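Local atomic coordinates of coat protein (Papaya mosaic virus, PDB entry 4DOX), a protein that probably packages the viral genomic RNA by assembling, in many copies, into the flexible filamentous capsid of the virus. Residues F110-W115 with A152-S157. Residues are numbered along the deposited sequence; the frame is centred on the assembly and turned at random.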
ATOM      1  N   PHE A 110       2.731   0.725  -0.826  1.00 24.34           N
ATOM      2  CA  PHE A 110       3.174   1.424  -2.017  1.00 24.33           C
ATOM      3  C   PHE A 110       2.891   2.914  -1.926  1.00 25.06           C
ATOM      4  O   PHE A 110       3.116   3.645  -2.876  1.00 24.90           O
ATOM      5  CB  PHE A 110       2.456   0.868  -3.244  1.00 24.72           C
ATOM      6  CG  PHE A 110       2.800  -0.571  -3.547  1.00 23.79           C
ATOM      7  CD1 PHE A 110       1.963  -1.608  -3.128  1.00 20.19           C
ATOM      8  CD2 PHE A 110       3.976  -0.884  -4.244  1.00 22.72           C
ATOM      9  CE1 PHE A 110       2.306  -2.959  -3.384  1.00 23.21           C
ATOM     10  CE2 PHE A 110       4.314  -2.240  -4.519  1.00 23.63           C
ATOM     11  CZ  PHE A 110       3.469  -3.278  -4.098  1.00 20.26           C
ATOM     12  N   ALA A 111       2.394   3.369  -0.782  1.00 25.68           N
ATOM     13  CA  ALA A 111       2.093   4.793  -0.600  1.00 27.19           C
ATOM     14  C   ALA A 111       3.230   5.716  -1.120  1.00 28.92           C
ATOM     15  O   ALA A 111       2.938   6.649  -1.885  1.00 30.06           O
ATOM     16  CB  ALA A 111       1.709   5.130   0.845  1.00 26.19           C
ATOM     17  N   PRO A 112       4.521   5.447  -0.755  1.00 29.53           N
ATOM     18  CA  PRO A 112       5.568   6.421  -1.180  1.00 30.17           C
ATOM     19  C   PRO A 112       5.741   6.529  -2.697  1.00 30.34           C
ATOM     20  O   PRO A 112       6.060   7.598  -3.202  1.00 31.50           O
ATOM     21  CB  PRO A 112       6.844   5.902  -0.505  1.00 29.71           C
ATOM     22  CG  PRO A 112       6.345   5.098   0.630  1.00 30.17           C
ATOM     23  CD  PRO A 112       5.084   4.431   0.152  1.00 28.88           C
ATOM     24  N   ILE A 113       5.482   5.446  -3.421  1.00 29.60           N
ATOM     25  CA  ILE A 113       5.638   5.461  -4.865  1.00 29.75           C
ATOM     26  C   ILE A 113       4.507   6.301  -5.500  1.00 29.96           C
ATOM     27  O   ILE A 113       4.751   7.098  -6.418  1.00 31.02           O
ATOM     28  CB  ILE A 113       5.560   4.051  -5.431  1.00 29.66           C
ATOM     29  CG1 ILE A 113       6.490   3.061  -4.704  1.00 31.34           C
ATOM     30  CG2 ILE A 113       5.832   4.073  -6.891  1.00 30.61           C
ATOM     31  CD1 ILE A 113       7.936   3.502  -4.648  1.00 36.86           C
ATOM     32  N   ILE A 114       3.267   6.123  -5.027  1.00 28.29           N
ATOM     33  CA  ILE A 114       2.160   6.803  -5.652  1.00 27.81           C
ATOM     34  C   ILE A 114       2.233   8.264  -5.240  1.00 29.73           C
ATOM     35  O   ILE A 114       1.936   9.161  -6.051  1.00 30.55           O
ATOM     36  CB  ILE A 114       0.783   6.177  -5.352  1.00 26.95           C
ATOM     37  CG1 ILE A 114      -0.252   6.679  -6.368  1.00 24.69           C
ATOM     38  CG2 ILE A 114       0.336   6.473  -3.912  1.00 26.71           C
ATOM     39  CD1 ILE A 114       0.023   6.293  -7.843  1.00 20.28           C
ATOM     40  N   TRP A 115       2.705   8.515  -4.016  1.00 29.91           N
ATOM     41  CA  TRP A 115       3.043   9.883  -3.620  1.00 31.28           C
ATOM     42  C   TRP A 115       3.940  10.546  -4.680  1.00 32.69           C
ATOM     43  O   TRP A 115       3.620  11.619  -5.175  1.00 33.08           O
ATOM     44  CB  TRP A 115       3.729   9.889  -2.273  1.00 31.51           C
ATOM     45  CG  TRP A 115       4.119  11.253  -1.793  1.00 34.37           C
ATOM     46  CD1 TRP A 115       5.360  11.843  -1.911  1.00 36.88           C
ATOM     47  CD2 TRP A 115       3.306  12.183  -1.067  1.00 34.73           C
ATOM     48  NE1 TRP A 115       5.355  13.082  -1.322  1.00 36.03           N
ATOM     49  CE2 TRP A 115       4.110  13.324  -0.801  1.00 36.12           C
ATOM     50  CE3 TRP A 115       1.966  12.174  -0.626  1.00 35.68           C
ATOM     51  CZ2 TRP A 115       3.623  14.451  -0.099  1.00 35.81           C
ATOM     52  CZ3 TRP A 115       1.468  13.303   0.063  1.00 33.72           C
ATOM     53  CH2 TRP A 115       2.313  14.420   0.326  1.00 36.16           C
ATOM     54  N   ALA A 152       7.396   0.645   4.112  1.00 30.81           N
ATOM     55  CA  ALA A 152       6.682   0.715   2.849  1.00 30.46           C
ATOM     56  C   ALA A 152       7.712   0.772   1.733  1.00 30.53           C
ATOM     57  O   ALA A 152       8.851   1.195   2.000  1.00 31.28           O
ATOM     58  CB  ALA A 152       5.784   1.964   2.807  1.00 29.79           C
ATOM     59  N   MET A 153       7.326   0.364   0.508  1.00 29.62           N
ATOM     60  CA  MET A 153       8.247   0.394  -0.625  1.00 29.81           C
ATOM     61  C   MET A 153       8.610   1.838  -0.951  1.00 30.17           C
ATOM     62  O   MET A 153       7.743   2.682  -1.074  1.00 29.80           O
ATOM     63  CB  MET A 153       7.696  -0.357  -1.839  1.00 29.42           C
ATOM     64  CG  MET A 153       8.545  -0.138  -3.099  1.00 32.61           C
ATOM     65  SD  MET A 153       8.395  -1.374  -4.418  1.00 38.68           S
ATOM     66  CE  MET A 153       8.277  -2.863  -3.437  1.00 37.82           C
ATOM     67  N   GLN A 154       9.906   2.117  -1.057  1.00 31.40           N
ATOM     68  CA  GLN A 154      10.425   3.488  -1.287  1.00 32.27           C
ATOM     69  C   GLN A 154      10.712   3.864  -2.756  1.00 32.37           C
ATOM     70  O   GLN A 154      11.134   3.024  -3.557  1.00 30.69           O
ATOM     71  CB  GLN A 154      11.690   3.716  -0.431  1.00 33.76           C
ATOM     72  CG  GLN A 154      11.463   3.465   1.094  1.00 33.29           C
ATOM     73  CD  GLN A 154      10.488   4.453   1.706  1.00 35.08           C
ATOM     74  OE1 GLN A 154      10.488   5.641   1.351  1.00 37.68           O
ATOM     75  NE2 GLN A 154       9.634   3.975   2.608  1.00 33.93           N
ATOM     76  N   PRO A 155      10.477   5.143  -3.117  1.00 33.14           N
ATOM     77  CA  PRO A 155      10.911   5.518  -4.451  1.00 34.22           C
ATOM     78  C   PRO A 155      12.442   5.415  -4.579  1.00 35.53           C
ATOM     79  O   PRO A 155      13.177   5.533  -3.592  1.00 35.79           O
ATOM     80  CB  PRO A 155      10.430   6.969  -4.610  1.00 33.98           C
ATOM     81  CG  PRO A 155       9.761   7.311  -3.360  1.00 34.26           C
ATOM     82  CD  PRO A 155      10.200   6.337  -2.316  1.00 33.69           C
ATOM     83  N   PRO A 156      12.907   5.149  -5.792  1.00 36.50           N
ATOM     84  CA  PRO A 156      14.324   5.002  -6.057  1.00 38.32           C
ATOM     85  C   PRO A 156      15.234   6.175  -5.592  1.00 40.58           C
ATOM     86  O   PRO A 156      16.398   5.906  -5.316  1.00 42.39           O
ATOM     87  CB  PRO A 156      14.379   4.850  -7.589  1.00 39.24           C
ATOM     88  CG  PRO A 156      12.988   5.276  -8.109  1.00 37.31           C
ATOM     89  CD  PRO A 156      12.073   4.938  -6.996  1.00 35.43           C
ATOM     90  N   SER A 157      14.771   7.439  -5.529  1.00 40.78           N
ATOM     91  CA  SER A 157      15.659   8.533  -5.020  1.00 42.18           C
ATOM     92  C   SER A 157      15.046   9.269  -3.835  1.00 41.37           C
ATOM     93  O   SER A 157      15.348  10.442  -3.566  1.00 43.09           O
ATOM     94  CB  SER A 157      16.028   9.548  -6.114  1.00 43.94           C
ATOM     95  OG  SER A 157      16.677   8.938  -7.212  1.00 45.62           O
TER
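P112, in the first turn of helix 111-118, faces the extended run A152-P155 and lies against the M153 carbonyl: its CB, CG and CD all approach M153 O, CG at 3.3 Å. A152 and P155 also touch the ring, since P112 CD meets A152 CB at 3.7 Å and P112 CB meets P155 CD at 3.8 Å. I113 reaches the same loop one residue further on. With CG1 beside the backbone N (chi1 -50°) and chi2 near -54°, I113 CD1 lies 3.4 Å from P155 N, against the peptide link between Q154 and P155. The M153 side chain passes beside I113, M153 CG being 4.0 Å from I113 CD1, and then bends at chi3, so that SD and CE both approach F110 CE2. With M153 SD 5.3 Å from the F110 ring centroid and 67° off the ring normal, this Met-aromatic contact is oblique. No hydrogen bond crosses between the segments; within the loop, Q154 NE2 donates to A152 O (3.0 Å), from above the carbonyl plane. F110 also packs on L61 and V64 of helix 56-70. This is loop-on-helix packing, the extended run A152-P155 lying against the first turn of helix 111-118, within the all-helical fold of a flexible filamentous virus coat protein.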